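Local coordinates for gamma-glutamyl-gamma-aminobutyrate hydrolase PuuD (Escherichia coli, PDB 6VTV), which hydrolyses the gamma-glutamyl linkage of gamma-glutamyl-gamma-aminobutyrate, releasing 4-aminobutanoate and glutamate in the last step of putrescine degradation, at residues L59-G73 and I103-I117. Numbering follows the deposited sequence.
Sequences LEQLLPKLDGIYLPG and IINAALERRIPIFAI
Phe115 O is gripped by one true hydrogen bond, from Leu71 N (2.9 Å, 172°), tilted somewhat from the carbonyl plane, and by two weaker C-H approaches from Tyr70, its CA and the ring edge at CD1. The ladder begins at Ile69 N, 2.8 Å from Pro113 O; proline suits the place just before strand 114-117, where its carbonyl is used and it has no N-H to satisfy. Ile69 O then takes Phe115 N, and Leu71 O takes Ile117 N. Strand 68-71, helix 94-109 and strand 114-117 form a beta-alpha-beta crossover in the central sheet of the class I glutamine amidotransferase fold, the helix packing on the face that carries Ile69 and Leu71. Strand 114-117 leads directly into Cys118, the predicted nucleophile. On the other face Tyr70 and Phe115 lie side by side, pointing the same way, with Phe115 also edge-to-face with Phe241; Ile117 CD1 sits at the edge of the Tyr70 ring, whose hydroxyl is hydrogen-bonded to Tyr35 O. Under the helix, Ile103 turns CG1 anti to its N (chi1 -157°), bringing CD1 tip to tip with Ile69 CD1 at 3.9 Å. The small Ala107 lets the helix come close, its CB 3.9 Å from Ile69 CG1. Leu71 CD1 lies 3.6 Å from Ile104 CD1. Farther out, Leu63 CD1 presses on Ala106 CB (3.5 Å) and lies over one face of the Arg110 guanidinium, 3.5 Å from NE. The arginine chain, extended from CG to NE, crosses the leucine at about a right angle and carries NH2 to Glu60 OE1 (3.1 Å). Carboxylate and guanidinium planes stand 83° apart, precluding the flat two-bonded pairing: NH2 alone faces both oxygens of this salt bridge, and its hydrogen bond to OE1 is weak.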
loop_
_atom_site.group_PDB
_atom_site.type_symbol
_atom_site.label_atom_id
_atom_site.label_comp_id
_atom_site.label_asym_id
_atom_site.label_seq_id
_atom_site.Cartn_x
_atom_site.Cartn_y
_atom_site.Cartn_z
ATOM N N LEU B 59 -7.172 11.054 8.517
ATOM C CA LEU B 59 -7.371 9.858 9.328
ATOM C C LEU B 59 -8.812 9.746 9.809
ATOM O O LEU B 59 -9.397 8.656 9.791
ATOM C CB LEU B 59 -6.409 9.864 10.516
ATOM C CG LEU B 59 -6.228 8.540 11.260
ATOM C CD1 LEU B 59 -5.543 7.515 10.375
ATOM C CD2 LEU B 59 -5.450 8.753 12.550
ATOM N N GLU B 60 -9.404 10.864 10.239
ATOM C CA GLU B 60 -10.781 10.835 10.723
ATOM C C GLU B 60 -11.757 10.430 9.626
ATOM O O GLU B 60 -12.780 9.796 9.909
ATOM C CB GLU B 60 -11.167 12.198 11.296
ATOM C CG GLU B 60 -10.496 12.532 12.619
ATOM C CD GLU B 60 -11.151 11.838 13.798
ATOM O OE1 GLU B 60 -10.606 10.815 14.265
ATOM O OE2 GLU B 60 -12.210 12.315 14.259
ATOM N N GLN B 61 -11.465 10.784 8.373
ATOM C CA GLN B 61 -12.345 10.399 7.275
ATOM C C GLN B 61 -12.215 8.919 6.939
ATOM O O GLN B 61 -13.178 8.306 6.466
ATOM C CB GLN B 61 -12.046 11.245 6.038
ATOM C CG GLN B 61 -12.432 12.708 6.163
ATOM C CD GLN B 61 -11.990 13.523 4.964
ATOM O OE1 GLN B 61 -12.616 13.477 3.905
ATOM N NE2 GLN B 61 -10.906 14.272 5.123
ATOM N N LEU B 62 -11.044 8.330 7.175
ATOM C CA LEU B 62 -10.780 6.954 6.772
ATOM C C LEU B 62 -11.243 5.936 7.810
ATOM O O LEU B 62 -11.722 4.857 7.443
ATOM C CB LEU B 62 -9.283 6.768 6.502
ATOM C CG LEU B 62 -8.844 5.390 5.999
ATOM C CD1 LEU B 62 -9.757 4.891 4.886
ATOM C CD2 LEU B 62 -7.404 5.428 5.539
ATOM N N LEU B 63 -11.109 6.257 9.096
ATOM C CA LEU B 63 -11.428 5.300 10.154
ATOM C C LEU B 63 -12.815 4.672 10.048
ATOM O O LEU B 63 -12.922 3.454 10.270
ATOM C CB LEU B 63 -11.253 5.976 11.521
ATOM C CG LEU B 63 -9.809 6.282 11.920
ATOM C CD1 LEU B 63 -9.793 7.256 13.080
ATOM C CD2 LEU B 63 -9.053 5.006 12.271
ATOM N N PRO B 64 -13.895 5.401 9.732
ATOM C CA PRO B 64 -15.204 4.735 9.603
ATOM C C PRO B 64 -15.242 3.658 8.533
ATOM O O PRO B 64 -16.118 2.786 8.587
ATOM C CB PRO B 64 -16.154 5.891 9.259
ATOM C CG PRO B 64 -15.491 7.096 9.808
ATOM C CD PRO B 64 -14.025 6.865 9.613
ATOM N N LYS B 65 -14.326 3.685 7.570
ATOM C CA LYS B 65 -14.290 2.698 6.501
ATOM C C LYS B 65 -13.390 1.510 6.816
ATOM O O LYS B 65 -13.309 0.581 6.007
ATOM C CB LYS B 65 -13.845 3.364 5.195
ATOM C CG LYS B 65 -14.867 4.351 4.652
ATOM C CD LYS B 65 -14.237 5.380 3.730
ATOM C CE LYS B 65 -15.287 6.343 3.199
ATOM N NZ LYS B 65 -14.680 7.526 2.530
ATOM N N LEU B 66 -12.724 1.512 7.967
ATOM C CA LEU B 66 -11.858 0.416 8.376
ATOM C C LEU B 66 -12.566 -0.436 9.420
ATOM O O LEU B 66 -13.073 0.088 10.418
ATOM C CB LEU B 66 -10.537 0.943 8.938
ATOM C CG LEU B 66 -9.725 1.852 8.017
ATOM C CD1 LEU B 66 -8.539 2.445 8.761
ATOM C CD2 LEU B 66 -9.261 1.084 6.791
ATOM N N ASP B 67 -12.603 -1.747 9.185
ATOM C CA ASP B 67 -13.143 -2.690 10.152
ATOM C C ASP B 67 -12.072 -3.296 11.048
ATOM O O ASP B 67 -12.412 -4.004 12.001
ATOM C CB ASP B 67 -13.906 -3.812 9.434
ATOM C CG ASP B 67 -14.919 -3.283 8.435
ATOM O OD1 ASP B 67 -15.738 -2.419 8.814
ATOM O OD2 ASP B 67 -14.896 -3.734 7.270
ATOM N N GLY B 68 -10.801 -3.034 10.765
ATOM C CA GLY B 68 -9.716 -3.541 11.581
ATOM C C GLY B 68 -8.417 -2.865 11.209
ATOM O O GLY B 68 -8.249 -2.375 10.087
ATOM N N ILE B 69 -7.499 -2.836 12.173
ATOM C CA ILE B 69 -6.187 -2.223 12.001
ATOM C C ILE B 69 -5.131 -3.315 12.094
ATOM O O ILE B 69 -5.172 -4.149 13.006
ATOM C CB ILE B 69 -5.929 -1.118 13.042
ATOM C CG1 ILE B 69 -7.033 -0.059 12.984
ATOM C CG2 ILE B 69 -4.569 -0.476 12.815
ATOM C CD1 ILE B 69 -7.259 0.510 11.601
ATOM N N TYR B 70 -4.185 -3.299 11.158
ATOM C CA TYR B 70 -3.181 -4.349 11.011
ATOM C C TYR B 70 -1.806 -3.698 11.065
ATOM O O TYR B 70 -1.457 -2.903 10.185
ATOM C CB TYR B 70 -3.392 -5.100 9.695
ATOM C CG TYR B 70 -2.521 -6.316 9.472
ATOM C CD1 TYR B 70 -2.125 -7.129 10.527
ATOM C CD2 TYR B 70 -2.118 -6.666 8.190
ATOM C CE1 TYR B 70 -1.335 -8.248 10.307
ATOM C CE2 TYR B 70 -1.330 -7.773 7.961
ATOM C CZ TYR B 70 -0.943 -8.564 9.018
ATOM O OH TYR B 70 -0.160 -9.671 8.780
ATOM N N LEU B 71 -1.030 -4.023 12.099
ATOM C CA LEU B 71 0.298 -3.448 12.293
ATOM C C LEU B 71 1.361 -4.496 11.990
ATOM O O LEU B 71 1.680 -5.324 12.858
ATOM C CB LEU B 71 0.458 -2.925 13.724
ATOM C CG LEU B 71 -0.535 -1.875 14.222
ATOM C CD1 LEU B 71 -0.144 -1.421 15.614
ATOM C CD2 LEU B 71 -0.606 -0.690 13.275
ATOM N N PRO B 72 1.941 -4.505 10.794
ATOM C CA PRO B 72 2.968 -5.501 10.480
ATOM C C PRO B 72 4.271 -5.214 11.208
ATOM O O PRO B 72 4.510 -4.118 11.717
ATOM C CB PRO B 72 3.151 -5.368 8.962
ATOM C CG PRO B 72 2.007 -4.518 8.485
ATOM C CD PRO B 72 1.635 -3.647 9.640
ATOM N N GLY B 73 5.120 -6.234 11.253
ATOM C CA GLY B 73 6.476 -6.049 11.722
ATOM C C GLY B 73 7.331 -5.342 10.688
ATOM O O GLY B 73 6.920 -5.094 9.553
ATOM N N ILE B 103 -3.062 6.017 14.713
ATOM C CA ILE B 103 -4.130 5.084 14.375
ATOM C C ILE B 103 -4.412 4.114 15.522
ATOM O O ILE B 103 -5.534 3.611 15.644
ATOM C CB ILE B 103 -3.803 4.347 13.065
ATOM C CG1 ILE B 103 -5.088 3.830 12.415
ATOM C CG2 ILE B 103 -2.815 3.212 13.302
ATOM C CD1 ILE B 103 -4.950 3.534 10.942
ATOM N N ILE B 104 -3.427 3.841 16.382
ATOM C CA ILE B 104 -3.690 3.013 17.557
ATOM C C ILE B 104 -4.615 3.745 18.522
ATOM O O ILE B 104 -5.650 3.214 18.938
ATOM C CB ILE B 104 -2.375 2.604 18.245
ATOM C CG1 ILE B 104 -1.607 1.584 17.404
ATOM C CG2 ILE B 104 -2.654 2.036 19.629
ATOM C CD1 ILE B 104 -0.188 1.361 17.886
ATOM N N ASN B 105 -4.252 4.981 18.885
ATOM C CA ASN B 105 -5.066 5.762 19.813
ATOM C C ASN B 105 -6.484 5.943 19.290
ATOM O O ASN B 105 -7.452 5.872 20.057
ATOM C CB ASN B 105 -4.418 7.125 20.053
ATOM C CG ASN B 105 -3.201 7.043 20.950
ATOM O OD1 ASN B 105 -3.239 6.425 22.014
ATOM N ND2 ASN B 105 -2.109 7.667 20.522
ATOM N N ALA B 106 -6.626 6.183 17.987
ATOM C CA ALA B 106 -7.953 6.350 17.409
ATOM C C ALA B 106 -8.738 5.045 17.438
ATOM O O ALA B 106 -9.928 5.038 17.773
ATOM C CB ALA B 106 -7.835 6.879 15.981
ATOM N N ALA B 107 -8.089 3.929 17.099
ATOM C CA ALA B 107 -8.788 2.649 17.085
ATOM C C ALA B 107 -9.147 2.181 18.490
ATOM O O ALA B 107 -10.126 1.447 18.664
ATOM C CB ALA B 107 -7.942 1.590 16.377
ATOM N N LEU B 108 -8.374 2.585 19.502
ATOM C CA LEU B 108 -8.695 2.179 20.865
ATOM C C LEU B 108 -9.913 2.919 21.393
ATOM O O LEU B 108 -10.696 2.351 22.166
ATOM C CB LEU B 108 -7.491 2.400 21.780
ATOM C CG LEU B 108 -6.298 1.469 21.552
ATOM C CD1 LEU B 108 -5.215 1.711 22.592
ATOM C CD2 LEU B 108 -6.742 0.013 21.565
ATOM N N GLU B 109 -10.098 4.174 20.984
ATOM C CA GLU B 109 -11.296 4.906 21.368
ATOM C C GLU B 109 -12.517 4.434 20.590
ATOM O O GLU B 109 -13.614 4.358 21.154
ATOM C CB GLU B 109 -11.080 6.406 21.163
ATOM C CG GLU B 109 -12.340 7.225 21.335
ATOM C CD GLU B 109 -12.072 8.709 21.268
ATOM O OE1 GLU B 109 -11.040 9.151 21.821
ATOM O OE2 GLU B 109 -12.893 9.437 20.677
ATOM N N ARG B 110 -12.350 4.111 19.308
ATOM C CA ARG B 110 -13.445 3.626 18.479
ATOM C C ARG B 110 -13.684 2.128 18.623
ATOM O O ARG B 110 -14.585 1.598 17.962
ATOM C CB ARG B 110 -13.178 3.962 17.008
ATOM C CG ARG B 110 -12.911 5.434 16.753
ATOM C CD ARG B 110 -12.865 5.749 15.270
ATOM N NE ARG B 110 -12.736 7.183 15.031
ATOM C CZ ARG B 110 -13.413 7.846 14.100
ATOM N NH1 ARG B 110 -14.270 7.202 13.320
ATOM N NH2 ARG B 110 -13.236 9.151 13.949
ATOM N N ARG B 111 -12.899 1.442 19.457
ATOM C CA ARG B 111 -13.032 0.001 19.684
ATOM C C ARG B 111 -12.911 -0.783 18.377
ATOM O O ARG B 111 -13.576 -1.801 18.175
ATOM C CB ARG B 111 -14.340 -0.325 20.413
ATOM C CG ARG B 111 -14.642 0.644 21.550
ATOM C CD ARG B 111 -15.593 0.075 22.597
ATOM N NE ARG B 111 -16.431 -1.006 22.089
ATOM C CZ ARG B 111 -16.610 -2.165 22.714
ATOM N NH1 ARG B 111 -16.008 -2.396 23.873
ATOM N NH2 ARG B 111 -17.391 -3.095 22.181
ATOM N N ILE B 112 -12.052 -0.304 17.487
ATOM C CA ILE B 112 -11.759 -1.018 16.243
ATOM C C ILE B 112 -10.736 -2.112 16.538
ATOM O O ILE B 112 -9.729 -1.839 17.210
ATOM C CB ILE B 112 -11.236 -0.053 15.181
ATOM C CG1 ILE B 112 -12.264 1.046 14.902
ATOM C CG2 ILE B 112 -10.885 -0.798 13.901
ATOM C CD1 ILE B 112 -11.735 2.159 14.024
ATOM N N PRO B 113 -10.954 -3.341 16.071
ATOM C CA PRO B 113 -9.996 -4.416 16.354
ATOM C C PRO B 113 -8.614 -4.105 15.798
ATOM O O PRO B 113 -8.471 -3.527 14.719
ATOM C CB PRO B 113 -10.619 -5.636 15.665
ATOM C CG PRO B 113 -12.078 -5.327 15.606
ATOM C CD PRO B 113 -12.162 -3.842 15.394
ATOM N N ILE B 114 -7.591 -4.491 16.558
ATOM C CA ILE B 114 -6.198 -4.292 16.181
ATOM C C ILE B 114 -5.464 -5.618 16.309
ATOM O O ILE B 114 -5.625 -6.335 17.303
ATOM C CB ILE B 114 -5.509 -3.219 17.053
ATOM C CG1 ILE B 114 -6.322 -1.924 17.074
ATOM C CG2 ILE B 114 -4.093 -2.955 16.560
ATOM C CD1 ILE B 114 -5.779 -0.888 18.035
ATOM N N PHE B 115 -4.658 -5.944 15.300
ATOM C CA PHE B 115 -3.742 -7.076 15.357
ATOM C C PHE B 115 -2.357 -6.576 14.981
ATOM O O PHE B 115 -2.155 -6.079 13.868
ATOM C CB PHE B 115 -4.182 -8.210 14.429
ATOM C CG PHE B 115 -3.373 -9.466 14.586
ATOM C CD1 PHE B 115 -2.976 -9.895 15.843
ATOM C CD2 PHE B 115 -3.013 -10.220 13.481
ATOM C CE1 PHE B 115 -2.231 -11.050 15.995
ATOM C CE2 PHE B 115 -2.268 -11.378 13.627
ATOM C CZ PHE B 115 -1.878 -11.793 14.886
ATOM N N ALA B 116 -1.411 -6.704 15.906
ATOM C CA ALA B 116 -0.081 -6.134 15.765
ATOM C C ALA B 116 0.972 -7.232 15.826
ATOM O O ALA B 116 0.866 -8.162 16.631
ATOM C CB ALA B 116 0.174 -5.093 16.854
ATOM N N ILE B 117 1.990 -7.116 14.975
ATOM C CA ILE B 117 3.024 -8.134 14.823
ATOM C C ILE B 117 4.388 -7.488 15.029
ATOM O O ILE B 117 4.716 -6.494 14.368
ATOM C CB ILE B 117 2.951 -8.813 13.443
ATOM C CG1 ILE B 117 1.663 -9.632 13.313
ATOM C CG2 ILE B 117 4.180 -9.690 13.210
ATOM C CD1 ILE B 117 1.522 -10.342 11.981
#